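Local coordinates for Nrps/pks (Streptomyces albus, PDB 4OPE), which serves as a ketosynthase domain of the oxazolomycin hybrid NRPS/PKS assembly line, probably lengthening the polyketide chain by decarboxylative Claisen condensation, at residues Val12-Arg17 and Ala360-Leu365; Pro19-Leu24 and Trp28-Glu33; Leu210-Leu215 and Gly219-Asp224. One frame throughout, in Å; residues are numbered along the deposited sequence.

Contact 1: Val12-Arg17 and Ala360-Leu365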
ATOM      1  N   VAL A  12     -20.145  -7.646  -5.104  1.00 31.50           N
ATOM      2  CA  VAL A  12     -21.178  -8.556  -4.684  1.00 31.81           C
ATOM      3  C   VAL A  12     -21.409  -8.572  -3.196  1.00 31.16           C
ATOM      4  O   VAL A  12     -22.125  -9.393  -2.728  1.00 31.65           O
ATOM      5  CB  VAL A  12     -20.856  -9.984  -5.121  1.00 31.57           C
ATOM      6  CG1 VAL A  12     -20.608 -10.032  -6.610  1.00 32.39           C
ATOM      7  CG2 VAL A  12     -19.662 -10.543  -4.342  1.00 32.13           C
ATOM      8  N   GLY A  13     -20.784  -7.700  -2.439  1.00 31.79           N
ATOM      9  CA  GLY A  13     -21.150  -7.574  -1.009  1.00 30.59           C
ATOM     10  C   GLY A  13     -20.457  -6.375  -0.422  1.00 28.25           C
ATOM     11  O   GLY A  13     -19.469  -5.934  -0.938  1.00 27.88           O
ATOM     12  N   VAL A  14     -20.969  -5.868   0.668  1.00 28.48           N
ATOM     13  CA  VAL A  14     -20.353  -4.713   1.328  1.00 28.66           C
ATOM     14  C   VAL A  14     -20.635  -4.787   2.803  1.00 27.63           C
ATOM     15  O   VAL A  14     -21.677  -5.294   3.214  1.00 28.99           O
ATOM     16  CB  VAL A  14     -20.887  -3.363   0.731  1.00 29.58           C
ATOM     17  CG1 VAL A  14     -22.433  -3.308   0.713  1.00 28.16           C
ATOM     18  CG2 VAL A  14     -20.283  -2.133   1.422  1.00 29.05           C
ATOM     19  N   ALA A  15     -19.731  -4.243   3.586  1.00 26.83           N
ATOM     20  CA  ALA A  15     -19.904  -4.162   5.011  1.00 27.62           C
ATOM     21  C   ALA A  15     -19.105  -3.005   5.588  1.00 28.00           C
ATOM     22  O   ALA A  15     -18.142  -2.553   4.983  1.00 31.78           O
ATOM     23  CB  ALA A  15     -19.481  -5.475   5.624  1.00 28.10           C
ATOM     24  N   GLY A  16     -19.516  -2.503   6.739  1.00 28.48           N
ATOM     25  CA  GLY A  16     -18.921  -1.307   7.315  1.00 28.97           C
ATOM     26  C   GLY A  16     -19.461  -0.863   8.662  1.00 30.46           C
ATOM     27  O   GLY A  16     -20.590  -1.158   9.004  1.00 30.81           O
ATOM     28  N   ARG A  17     -18.635  -0.176   9.446  1.00 32.54           N
ATOM     29  CA  ARG A  17     -19.107   0.579  10.595  1.00 35.14           C
ATOM     30  C   ARG A  17     -18.671   1.995  10.420  1.00 34.51           C
ATOM     31  O   ARG A  17     -17.536   2.243  10.061  1.00 33.52           O
ATOM     32  CB  ARG A  17     -18.484   0.077  11.871  1.00 37.77           C
ATOM     33  CG  ARG A  17     -18.769  -1.374  12.126  1.00 40.58           C
ATOM     34  CD  ARG A  17     -17.855  -1.941  13.189  1.00 42.94           C
ATOM     35  NE  ARG A  17     -18.101  -1.288  14.470  1.00 45.71           N
ATOM     36  CZ  ARG A  17     -17.352  -1.470  15.550  1.00 47.48           C
ATOM     37  NH1 ARG A  17     -16.309  -2.286  15.510  1.00 48.38           N
ATOM     38  NH2 ARG A  17     -17.637  -0.818  16.665  1.00 50.57           N
ATOM     39  N   ALA A 360     -17.979   6.579   1.239  1.00 29.71           N
ATOM     40  CA  ALA A 360     -18.526   7.250   0.078  1.00 29.59           C
ATOM     41  C   ALA A 360     -19.174   6.188  -0.840  1.00 30.65           C
ATOM     42  O   ALA A 360     -20.311   6.320  -1.319  1.00 29.58           O
ATOM     43  CB  ALA A 360     -17.428   8.007  -0.644  1.00 28.14           C
ATOM     44  N   LEU A 361     -18.417   5.125  -1.056  1.00 30.93           N
ATOM     45  CA  LEU A 361     -18.794   4.073  -1.946  1.00 31.12           C
ATOM     46  C   LEU A 361     -20.002   3.347  -1.408  1.00 30.78           C
ATOM     47  O   LEU A 361     -20.902   2.981  -2.150  1.00 32.27           O
ATOM     48  CB  LEU A 361     -17.614   3.179  -1.986  1.00 34.14           C
ATOM     49  CG  LEU A 361     -17.589   1.889  -2.717  1.00 39.55           C
ATOM     50  CD1 LEU A 361     -17.984   2.206  -4.126  1.00 46.05           C
ATOM     51  CD2 LEU A 361     -16.147   1.398  -2.679  1.00 43.19           C
ATOM     52  N   THR A 362     -20.023   3.130  -0.099  1.00 30.45           N
ATOM     53  CA  THR A 362     -21.111   2.445   0.545  1.00 30.21           C
ATOM     54  C   THR A 362     -22.363   3.280   0.425  1.00 32.81           C
ATOM     55  O   THR A 362     -23.454   2.780   0.115  1.00 33.89           O
ATOM     56  CB  THR A 362     -20.782   2.167   2.011  1.00 29.99           C
ATOM     57  OG1 THR A 362     -19.634   1.325   2.085  1.00 29.52           O
ATOM     58  CG2 THR A 362     -21.908   1.456   2.717  1.00 30.44           C
ATOM     59  N   LYS A 363     -22.222   4.578   0.617  1.00 35.34           N
ATOM     60  CA  LYS A 363     -23.372   5.458   0.453  1.00 36.60           C
ATOM     61  C   LYS A 363     -23.975   5.330  -0.922  1.00 34.91           C
ATOM     62  O   LYS A 363     -25.153   5.314  -1.052  1.00 38.16           O
ATOM     63  CB  LYS A 363     -22.968   6.881   0.683  1.00 39.06           C
ATOM     64  CG  LYS A 363     -24.123   7.840   0.615  1.00 41.88           C
ATOM     65  CD  LYS A 363     -23.610   9.123  -0.005  1.00 43.50           C
ATOM     66  CE  LYS A 363     -24.423  10.307   0.435  1.00 45.95           C
ATOM     67  NZ  LYS A 363     -24.002  11.510  -0.346  1.00 49.32           N
ATOM     68  N   VAL A 364     -23.174   5.236  -1.958  1.00 34.27           N
ATOM     69  CA  VAL A 364     -23.716   5.071  -3.304  1.00 33.99           C
ATOM     70  C   VAL A 364     -24.412   3.706  -3.496  1.00 35.76           C
ATOM     71  O   VAL A 364     -25.522   3.609  -4.045  1.00 36.36           O
ATOM     72  CB  VAL A 364     -22.598   5.224  -4.324  1.00 33.16           C
ATOM     73  CG1 VAL A 364     -23.059   4.824  -5.723  1.00 33.57           C
ATOM     74  CG2 VAL A 364     -22.134   6.660  -4.300  1.00 34.03           C
ATOM     75  N   LEU A 365     -23.755   2.641  -3.048  1.00 33.89           N
ATOM     76  CA  LEU A 365     -24.376   1.340  -3.158  1.00 32.79           C
ATOM     77  C   LEU A 365     -25.752   1.336  -2.525  1.00 32.23           C
ATOM     78  O   LEU A 365     -26.660   0.766  -3.066  1.00 34.68           O
ATOM     79  CB  LEU A 365     -23.499   0.267  -2.519  1.00 30.82           C
ATOM     80  CG  LEU A 365     -22.136   0.119  -3.192  1.00 31.13           C
ATOM     81  CD1 LEU A 365     -21.286  -0.949  -2.516  1.00 30.63           C
ATOM     82  CD2 LEU A 365     -22.267  -0.164  -4.683  1.00 31.14           C
TER
HETATM   83  O   HOH W   1     -19.028  -0.038   4.249  1.00 26.10           O
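V14 on strand 9-17 lies over the gap between T362 and L365, residues three apart on one flank of helix 356-370, in buried helix-on-strand packing that joins the first strand of the thiolase-type ketosynthase core to a helix some 340 residues later. The direct contact is van der Waals: V14 CG2 lies against the T362 hydroxyl (OG1, 3.6 Å) and 4.1 Å from T362 CG2, the two side chains meeting at a slant. Its apolar part is V14 with L365, which comes in from the next turn and runs past V14 in the opposite sense, its CD1 4.1 Å from V14 CB. The valine's first torsion (chi1 52°) lodges CG1 between N and the carbonyl carbon and leaves CG2 facing the threonine.

The polar link is indirect, as no hydrogen bond joins the segments. A water donates to T362 OG1 (2.6 Å from the water oxygen) and more weakly to A15 O (2.8 Å). T362 OG1 also pairs with the carbonyl of M358 one turn back, so the buried hydroxyl has a helix partner as well as the water.

Backbone bonds from V12, G13, A15 and R17 tie the strand to strand 242-250. Helix 93-108 covers the A15 side, with D108 accepting from V14 N. Helix 356-370 also packs on strand 416-422, through A360, L361 and V364 on I419 and V364 on A417, with L24 and F27 of helix 24-33 against T362.

Contact 2: Pro19-Leu24 and Trp28-Glu33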
ATOM      1  N   PRO A  19     -19.646   6.320  12.063  1.00 35.93           N
ATOM      2  CA  PRO A  19     -20.133   6.992  13.235  1.00 36.08           C
ATOM      3  C   PRO A  19     -21.633   6.821  13.419  1.00 38.13           C
ATOM      4  O   PRO A  19     -22.401   7.120  12.494  1.00 37.60           O
ATOM      5  CB  PRO A  19     -19.782   8.430  12.956  1.00 36.40           C
ATOM      6  CG  PRO A  19     -18.508   8.316  12.223  1.00 35.59           C
ATOM      7  CD  PRO A  19     -18.754   7.185  11.291  1.00 35.57           C
ATOM      8  N   LYS A  20     -22.020   6.318  14.609  1.00 38.53           N
ATOM      9  CA  LYS A  20     -23.394   6.080  14.965  1.00 39.37           C
ATOM     10  C   LYS A  20     -24.047   5.007  14.101  1.00 38.08           C
ATOM     11  O   LYS A  20     -25.268   4.925  13.997  1.00 41.33           O
ATOM     12  CB  LYS A  20     -24.175   7.404  14.889  1.00 41.98           C
ATOM     13  CG  LYS A  20     -23.624   8.443  15.842  1.00 44.82           C
ATOM     14  CD  LYS A  20     -24.646   9.528  16.068  1.00 50.73           C
ATOM     15  CE  LYS A  20     -24.151  10.544  17.077  1.00 56.00           C
ATOM     16  NZ  LYS A  20     -23.894   9.930  18.414  1.00 59.82           N
ATOM     17  N   ALA A  21     -23.241   4.187  13.456  1.00 36.79           N
ATOM     18  CA  ALA A  21     -23.761   3.182  12.551  1.00 35.58           C
ATOM     19  C   ALA A  21     -22.922   1.919  12.708  1.00 36.84           C
ATOM     20  O   ALA A  21     -21.827   1.792  12.140  1.00 37.37           O
ATOM     21  CB  ALA A  21     -23.751   3.690  11.121  1.00 33.42           C
ATOM     22  N   ASP A  22     -23.430   0.980  13.485  1.00 38.90           N
ATOM     23  CA  ASP A  22     -22.687  -0.262  13.732  1.00 43.27           C
ATOM     24  C   ASP A  22     -22.895  -1.304  12.646  1.00 43.22           C
ATOM     25  O   ASP A  22     -22.173  -2.280  12.565  1.00 44.44           O
ATOM     26  CB  ASP A  22     -22.974  -0.800  15.129  1.00 46.87           C
ATOM     27  CG  ASP A  22     -22.109  -0.089  16.205  1.00 54.92           C
ATOM     28  OD1 ASP A  22     -20.910   0.305  15.900  1.00 58.42           O
ATOM     29  OD2 ASP A  22     -22.632   0.063  17.337  1.00 54.28           O
ATOM     30  N   ASP A  23     -23.861  -1.054  11.778  1.00 43.88           N
ATOM     31  CA  ASP A  23     -24.007  -1.805  10.558  1.00 40.54           C
ATOM     32  C   ASP A  23     -24.676  -0.903   9.538  1.00 36.94           C
ATOM     33  O   ASP A  23     -25.187   0.161   9.866  1.00 37.37           O
ATOM     34  CB  ASP A  23     -24.855  -3.059  10.828  1.00 43.28           C
ATOM     35  CG  ASP A  23     -26.187  -2.741  11.548  1.00 45.99           C
ATOM     36  OD1 ASP A  23     -26.949  -1.833  11.178  1.00 42.54           O
ATOM     37  OD2 ASP A  23     -26.489  -3.439  12.508  1.00 61.58           O
ATOM     38  N   LEU A  24     -24.719  -1.381   8.318  1.00 35.01           N
ATOM     39  CA  LEU A  24     -25.190  -0.632   7.199  1.00 36.32           C
ATOM     40  C   LEU A  24     -26.669  -0.331   7.191  1.00 36.93           C
ATOM     41  O   LEU A  24     -27.092   0.616   6.509  1.00 36.71           O
ATOM     42  CB  LEU A  24     -24.835  -1.341   5.906  1.00 36.75           C
ATOM     43  CG  LEU A  24     -23.337  -1.461   5.602  1.00 38.26           C
ATOM     44  CD1 LEU A  24     -23.128  -1.416   4.076  1.00 39.88           C
ATOM     45  CD2 LEU A  24     -22.486  -0.412   6.281  1.00 37.42           C
ATOM     46  N   TRP A  28     -27.794   3.409   6.744  1.00 37.41           N
ATOM     47  CA  TRP A  28     -28.776   3.836   5.750  1.00 36.73           C
ATOM     48  C   TRP A  28     -29.825   4.727   6.368  1.00 36.90           C
ATOM     49  O   TRP A  28     -30.097   5.761   5.833  1.00 35.46           O
ATOM     50  CB  TRP A  28     -29.429   2.674   5.028  1.00 34.60           C
ATOM     51  CG  TRP A  28     -30.490   3.173   4.087  1.00 35.76           C
ATOM     52  CD1 TRP A  28     -31.837   2.955   4.175  1.00 34.95           C
ATOM     53  CD2 TRP A  28     -30.306   4.033   2.946  1.00 36.09           C
ATOM     54  NE1 TRP A  28     -32.491   3.594   3.161  1.00 36.57           N
ATOM     55  CE2 TRP A  28     -31.584   4.260   2.385  1.00 36.43           C
ATOM     56  CE3 TRP A  28     -29.195   4.625   2.347  1.00 34.92           C
ATOM     57  CZ2 TRP A  28     -31.776   5.036   1.249  1.00 36.64           C
ATOM     58  CZ3 TRP A  28     -29.389   5.402   1.173  1.00 35.55           C
ATOM     59  CH2 TRP A  28     -30.667   5.602   0.658  1.00 36.72           C
ATOM     60  N   ARG A  29     -30.390   4.309   7.486  1.00 40.02           N
ATOM     61  CA  ARG A  29     -31.290   5.118   8.301  1.00 44.19           C
ATOM     62  C   ARG A  29     -30.741   6.543   8.488  1.00 45.04           C
ATOM     63  O   ARG A  29     -31.459   7.563   8.241  1.00 43.04           O
ATOM     64  CB  ARG A  29     -31.398   4.486   9.686  1.00 51.85           C
ATOM     65  CG  ARG A  29     -32.784   4.150  10.208  1.00 60.10           C
ATOM     66  CD  ARG A  29     -33.032   2.639  10.330  1.00 64.03           C
ATOM     67  NE  ARG A  29     -32.032   1.942  11.153  1.00 65.79           N
ATOM     68  CZ  ARG A  29     -31.832   0.619  11.150  1.00 66.43           C
ATOM     69  NH1 ARG A  29     -32.574  -0.190  10.383  1.00 67.48           N
ATOM     70  NH2 ARG A  29     -30.875   0.098  11.911  1.00 62.66           N
ATOM     71  N   ASN A  30     -29.464   6.608   8.911  1.00 41.14           N
ATOM     72  CA  ASN A  30     -28.816   7.884   9.209  1.00 38.03           C
ATOM     73  C   ASN A  30     -28.656   8.758   7.993  1.00 38.59           C
ATOM     74  O   ASN A  30     -28.903   9.945   8.056  1.00 40.69           O
ATOM     75  CB  ASN A  30     -27.455   7.661   9.813  1.00 36.52           C
ATOM     76  CG  ASN A  30     -27.518   7.033  11.181  1.00 34.96           C
ATOM     77  OD1 ASN A  30     -28.610   6.809  11.736  1.00 33.31           O
ATOM     78  ND2 ASN A  30     -26.332   6.727  11.742  1.00 33.33           N
ATOM     79  N   LEU A  31     -28.204   8.185   6.885  1.00 39.64           N
ATOM     80  CA  LEU A  31     -28.133   8.934   5.619  1.00 39.30           C
ATOM     81  C   LEU A  31     -29.505   9.390   5.233  1.00 39.33           C
ATOM     82  O   LEU A  31     -29.672  10.500   4.806  1.00 41.69           O
ATOM     83  CB  LEU A  31     -27.627   8.055   4.474  1.00 38.45           C
ATOM     84  CG  LEU A  31     -26.182   7.593   4.618  1.00 38.83           C
ATOM     85  CD1 LEU A  31     -25.908   6.350   3.785  1.00 38.43           C
ATOM     86  CD2 LEU A  31     -25.221   8.701   4.237  1.00 38.80           C
ATOM     87  N   ARG A  32     -30.483   8.514   5.342  1.00 41.44           N
ATOM     88  CA  ARG A  32     -31.840   8.810   4.859  1.00 46.68           C
ATOM     89  C   ARG A  32     -32.453   9.979   5.623  1.00 43.97           C
ATOM     90  O   ARG A  32     -33.046  10.821   5.035  1.00 42.03           O
ATOM     91  CB  ARG A  32     -32.776   7.577   4.975  1.00 52.68           C
ATOM     92  CG  ARG A  32     -33.632   7.362   3.724  1.00 57.82           C
ATOM     93  CD  ARG A  32     -34.640   6.233   3.833  1.00 55.83           C
ATOM     94  NE  ARG A  32     -35.879   6.710   4.428  1.00 56.30           N
ATOM     95  CZ  ARG A  32     -36.990   7.062   3.774  1.00 56.38           C
ATOM     96  NH1 ARG A  32     -38.025   7.493   4.474  1.00 58.20           N
ATOM     97  NH2 ARG A  32     -37.094   6.997   2.446  1.00 55.40           N
ATOM     98  N   GLU A  33     -32.260  10.021   6.930  1.00 46.85           N
ATOM     99  CA  GLU A  33     -32.813  11.066   7.782  1.00 48.92           C
ATOM    100  C   GLU A  33     -31.978  12.356   7.815  1.00 48.74           C
ATOM    101  O   GLU A  33     -32.380  13.346   8.453  1.00 48.79           O
ATOM    102  CB  GLU A  33     -32.939  10.537   9.204  1.00 55.53           C
ATOM    103  CG  GLU A  33     -33.973   9.416   9.370  1.00 63.54           C
ATOM    104  CD  GLU A  33     -33.771   8.561  10.634  1.00 71.87           C
ATOM    105  OE1 GLU A  33     -33.225   9.084  11.661  1.00 71.03           O
ATOM    106  OE2 GLU A  33     -34.159   7.351  10.574  1.00 74.49           O
TER
HETATM  107  O   HOH W   2     -24.143   6.948  10.222  1.00 29.99           O
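N30, on the second turn of helix 24-33, reaches back to the K20 carbonyl and ties the loop leading into the helix to the helix itself. D23 is the N-cap, its OD1 accepting from the backbone N of Q26. From CB, which aims at the loop, the N30 side chain extends with CG opposite the carbonyl carbon (chi1 -67°) and next to the backbone N. CG stands 4.2 Å from K20 O, and there the amide divides. OD1 turns from the loop to R35 NH1, with a weak second bond from Q26 NE2. ND2 goes the other way and donates to K20 O at 3.1 Å. The oxygen lies close to the plane of the amide, 12° out of it, but the nitrogen sits well above the carbonyl plane of K20, so the bond is flat for the donor and steep for the acceptor. The same ND2 gives to a water, 2.7 Å away, which in turn donates to P19 O; one amide nitrogen thus serves two successive loop carbonyls, K20 O directly and P19 O through the water. K20 CB and the methyl of A21 also come near this nitrogen, A21 CB at 4.0 Å from N30 ND2.

Closer to the helix start, W28 N bonds to L24 O at 2.9 Å, the first-turn pattern of the helix. R29 is engaged by E475 through NH1 and by Q26 through NH2; D23 OD1 is only a nearby opposite charge, 4.4 Å from R29 NH2 and well out of the guanidinium plane.

Contact 3: Leu210-Leu215 and Gly219-Asp224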
ATOM      1  N   LEU A 210      -2.737  12.659  19.742  1.00 43.58           N
ATOM      2  CA  LEU A 210      -1.677  13.224  18.883  1.00 41.55           C
ATOM      3  C   LEU A 210      -2.209  13.684  17.548  1.00 42.83           C
ATOM      4  O   LEU A 210      -1.863  14.766  17.099  1.00 41.30           O
ATOM      5  CB  LEU A 210      -0.590  12.181  18.688  1.00 42.38           C
ATOM      6  CG  LEU A 210       0.828  12.416  18.121  1.00 43.94           C
ATOM      7  CD1 LEU A 210       0.830  12.582  16.617  1.00 45.58           C
ATOM      8  CD2 LEU A 210       1.484  13.595  18.781  1.00 44.60           C
ATOM      9  N   LYS A 211      -3.087  12.882  16.909  1.00 45.44           N
ATOM     10  CA  LYS A 211      -3.652  13.257  15.594  1.00 43.52           C
ATOM     11  C   LYS A 211      -4.324  14.633  15.627  1.00 41.71           C
ATOM     12  O   LYS A 211      -4.263  15.399  14.670  1.00 38.58           O
ATOM     13  CB  LYS A 211      -4.682  12.244  15.106  1.00 44.38           C
ATOM     14  CG  LYS A 211      -5.271  12.629  13.736  1.00 45.92           C
ATOM     15  CD  LYS A 211      -5.998  11.514  13.008  1.00 44.20           C
ATOM     16  CE  LYS A 211      -7.403  11.318  13.549  1.00 44.72           C
ATOM     17  NZ  LYS A 211      -7.992  10.017  13.095  1.00 48.65           N
ATOM     18  N   TYR A 212      -4.994  14.925  16.731  1.00 41.60           N
ATOM     19  CA  TYR A 212      -5.729  16.175  16.838  1.00 41.60           C
ATOM     20  C   TYR A 212      -4.754  17.321  16.990  1.00 43.14           C
ATOM     21  O   TYR A 212      -5.028  18.385  16.485  1.00 45.25           O
ATOM     22  CB  TYR A 212      -6.775  16.112  17.961  1.00 41.78           C
ATOM     23  CG  TYR A 212      -8.117  15.540  17.503  1.00 42.97           C
ATOM     24  CD1 TYR A 212      -8.295  14.169  17.205  1.00 44.08           C
ATOM     25  CD2 TYR A 212      -9.187  16.363  17.331  1.00 43.23           C
ATOM     26  CE1 TYR A 212      -9.531  13.678  16.772  1.00 42.98           C
ATOM     27  CE2 TYR A 212     -10.412  15.890  16.894  1.00 44.01           C
ATOM     28  CZ  TYR A 212     -10.599  14.558  16.618  1.00 43.00           C
ATOM     29  OH  TYR A 212     -11.869  14.182  16.205  1.00 40.42           O
ATOM     30  N   LEU A 213      -3.594  17.107  17.621  1.00 43.85           N
ATOM     31  CA  LEU A 213      -2.562  18.160  17.647  1.00 46.01           C
ATOM     32  C   LEU A 213      -1.881  18.387  16.310  1.00 44.32           C
ATOM     33  O   LEU A 213      -1.751  19.509  15.852  1.00 47.59           O
ATOM     34  CB  LEU A 213      -1.511  17.907  18.726  1.00 47.22           C
ATOM     35  CG  LEU A 213      -2.126  18.013  20.117  1.00 50.94           C
ATOM     36  CD1 LEU A 213      -1.086  17.596  21.099  1.00 55.28           C
ATOM     37  CD2 LEU A 213      -2.606  19.407  20.465  1.00 53.14           C
ATOM     38  N   GLN A 214      -1.446  17.317  15.686  1.00 44.28           N
ATOM     39  CA  GLN A 214      -0.905  17.381  14.330  1.00 44.44           C
ATOM     40  C   GLN A 214      -1.878  18.131  13.391  1.00 42.17           C
ATOM     41  O   GLN A 214      -1.491  19.025  12.653  1.00 40.82           O
ATOM     42  CB  GLN A 214      -0.700  15.955  13.845  1.00 48.11           C
ATOM     43  CG  GLN A 214       0.599  15.634  13.180  1.00 52.05           C
ATOM     44  CD  GLN A 214       0.829  14.127  13.061  1.00 61.79           C
ATOM     45  OE1 GLN A 214      -0.101  13.287  13.214  1.00 66.06           O
ATOM     46  NE2 GLN A 214       2.087  13.761  12.787  1.00 66.00           N
ATOM     47  N   LEU A 215      -3.158  17.787  13.423  1.00 40.79           N
ATOM     48  CA  LEU A 215      -4.067  18.419  12.499  1.00 39.94           C
ATOM     49  C   LEU A 215      -4.322  19.897  12.923  1.00 39.75           C
ATOM     50  O   LEU A 215      -4.489  20.766  12.064  1.00 37.53           O
ATOM     51  CB  LEU A 215      -5.383  17.622  12.342  1.00 38.21           C
ATOM     52  CG  LEU A 215      -5.354  16.255  11.622  1.00 38.40           C
ATOM     53  CD1 LEU A 215      -6.737  15.612  11.636  1.00 37.69           C
ATOM     54  CD2 LEU A 215      -4.826  16.285  10.196  1.00 36.94           C
ATOM     55  N   GLY A 219      -3.734  23.682  10.774  1.00 41.65           N
ATOM     56  CA  GLY A 219      -5.006  24.320  10.463  1.00 41.50           C
ATOM     57  C   GLY A 219      -6.027  23.451   9.708  1.00 42.15           C
ATOM     58  O   GLY A 219      -6.950  23.968   9.095  1.00 41.07           O
ATOM     59  N   PHE A 220      -5.904  22.131   9.774  1.00 40.13           N
ATOM     60  CA  PHE A 220      -6.792  21.309   9.018  1.00 40.23           C
ATOM     61  C   PHE A 220      -8.162  21.193   9.636  1.00 38.91           C
ATOM     62  O   PHE A 220      -9.123  20.916   8.927  1.00 43.31           O
ATOM     63  CB  PHE A 220      -6.162  19.945   8.793  1.00 42.21           C
ATOM     64  CG  PHE A 220      -4.982  19.995   7.885  1.00 45.14           C
ATOM     65  CD1 PHE A 220      -5.156  20.324   6.539  1.00 46.12           C
ATOM     66  CD2 PHE A 220      -3.676  19.757   8.366  1.00 45.47           C
ATOM     67  CE1 PHE A 220      -4.064  20.406   5.685  1.00 48.36           C
ATOM     68  CE2 PHE A 220      -2.582  19.828   7.514  1.00 42.54           C
ATOM     69  CZ  PHE A 220      -2.775  20.158   6.177  1.00 45.38           C
ATOM     70  N   LEU A 221      -8.282  21.393  10.930  1.00 37.57           N
ATOM     71  CA  LEU A 221      -9.554  21.158  11.586  1.00 39.05           C
ATOM     72  C   LEU A 221     -10.532  22.328  11.360  1.00 41.57           C
ATOM     73  O   LEU A 221     -10.164  23.481  11.492  1.00 42.98           O
ATOM     74  CB  LEU A 221      -9.341  20.943  13.067  1.00 39.84           C
ATOM     75  CG  LEU A 221      -8.400  19.788  13.422  1.00 41.83           C
ATOM     76  CD1 LEU A 221      -8.263  19.714  14.926  1.00 41.95           C
ATOM     77  CD2 LEU A 221      -8.879  18.441  12.860  1.00 41.52           C
ATOM     78  N   SER A 222     -11.773  22.049  11.013  1.00 40.07           N
ATOM     79  CA  SER A 222     -12.725  23.120  10.944  1.00 41.62           C
ATOM     80  C   SER A 222     -12.998  23.577  12.381  1.00 42.71           C
ATOM     81  O   SER A 222     -12.809  22.795  13.292  1.00 44.88           O
ATOM     82  CB  SER A 222     -14.016  22.661  10.280  1.00 41.64           C
ATOM     83  OG  SER A 222     -14.605  21.551  10.933  1.00 41.30           O
ATOM     84  N   THR A 223     -13.465  24.809  12.571  1.00 41.38           N
ATOM     85  CA  THR A 223     -13.657  25.382  13.898  1.00 43.60           C
ATOM     86  C   THR A 223     -14.996  24.993  14.553  1.00 46.59           C
ATOM     87  O   THR A 223     -15.101  24.980  15.794  1.00 46.66           O
ATOM     88  CB  THR A 223     -13.500  26.918  13.881  1.00 44.97           C
ATOM     89  OG1 THR A 223     -14.282  27.466  12.831  1.00 45.69           O
ATOM     90  CG2 THR A 223     -12.066  27.300  13.603  1.00 45.31           C
ATOM     91  N   ASP A 224     -16.009  24.663  13.742  1.00 47.03           N
ATOM     92  CA  ASP A 224     -17.265  24.070  14.261  1.00 45.20           C
ATOM     93  C   ASP A 224     -17.237  22.544  14.326  1.00 44.69           C
ATOM     94  O   ASP A 224     -18.126  21.937  14.826  1.00 50.65           O
ATOM     95  CB  ASP A 224     -18.471  24.543  13.457  1.00 44.02           C
ATOM     96  CG  ASP A 224     -18.359  24.226  11.958  1.00 46.62           C
ATOM     97  OD1 ASP A 224     -17.308  23.702  11.436  1.00 44.36           O
ATOM     98  OD2 ASP A 224     -19.368  24.529  11.286  1.00 47.01           O
TER
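A Schellman motif ends helix 210-217, and L215 and F220 carry its signature: the 6→1 backbone bond, from F220 N to L215 O, with an apolar contact between the same two residues. F220 N donates to L215 O at 3.0 Å with an N-H...O angle of 154°, while G219 N bonds to the carbonyl of A216. G219, the C-prime residue, has a positive phi (62°) that reverses the chain; its nitrogen also comes near L215 O, but at a poor angle and without a bond there.

The apolar contact that accompanies the motif joins L215 CD2 to F220 CD2, 4.1 Å apart, the two side chains crossing at about a right angle. F220 CB is in reach of the same methyl and rests 3.8 Å from L215 O, so F220 meets this carbonyl with its CB as well as its backbone N. L221, next in the chain, points back at the helix and meets L215 at CB and CD1, not at the CD2 that F220 touches. Its CG stands opposite the carbonyl carbon (chi1 -58°), which directs the methyls to the helix. CD2 touches L215 CB at 3.6 Å and L215 CD1 at 3.8 Å. The second methyl, CD1, turns toward the preceding turn and meets Y212 twice, at the backbone O (3.8 Å) and at ring atom CD2 (4.2 Å).

Beyond the turn, F220 and S222 form backbone bonds with Y237 and L221 O accepts from Y63 OH, while Y212 OH reaches the carbonyl of W66. On another side of helix 210-217, L210, L213 and Q214 pack on A147, A140 and T148 of the second subunit, placing this helix at the dimer interface; the chain after it leads on to strand 242-250.

Contacts 1 and 2 are neighbours, centres 11 Å apart, and share the opening of the thiolase-type fold: strand 9-17 runs into the loop of contact 2 and then into helix 24-33. L24 packs on T362 and G16, and L31 on K363, so helix 24-33 lies against helix 356-370. Contact 3 stands apart, its centre about 27 Å from contact 1 and 25 Å from contact 2, toward the partner subunit. Contacts 2 and 3 are both local and follow one another along the chain, within the long span between the segments of contact 1, which alone brings distant sequence together in the core.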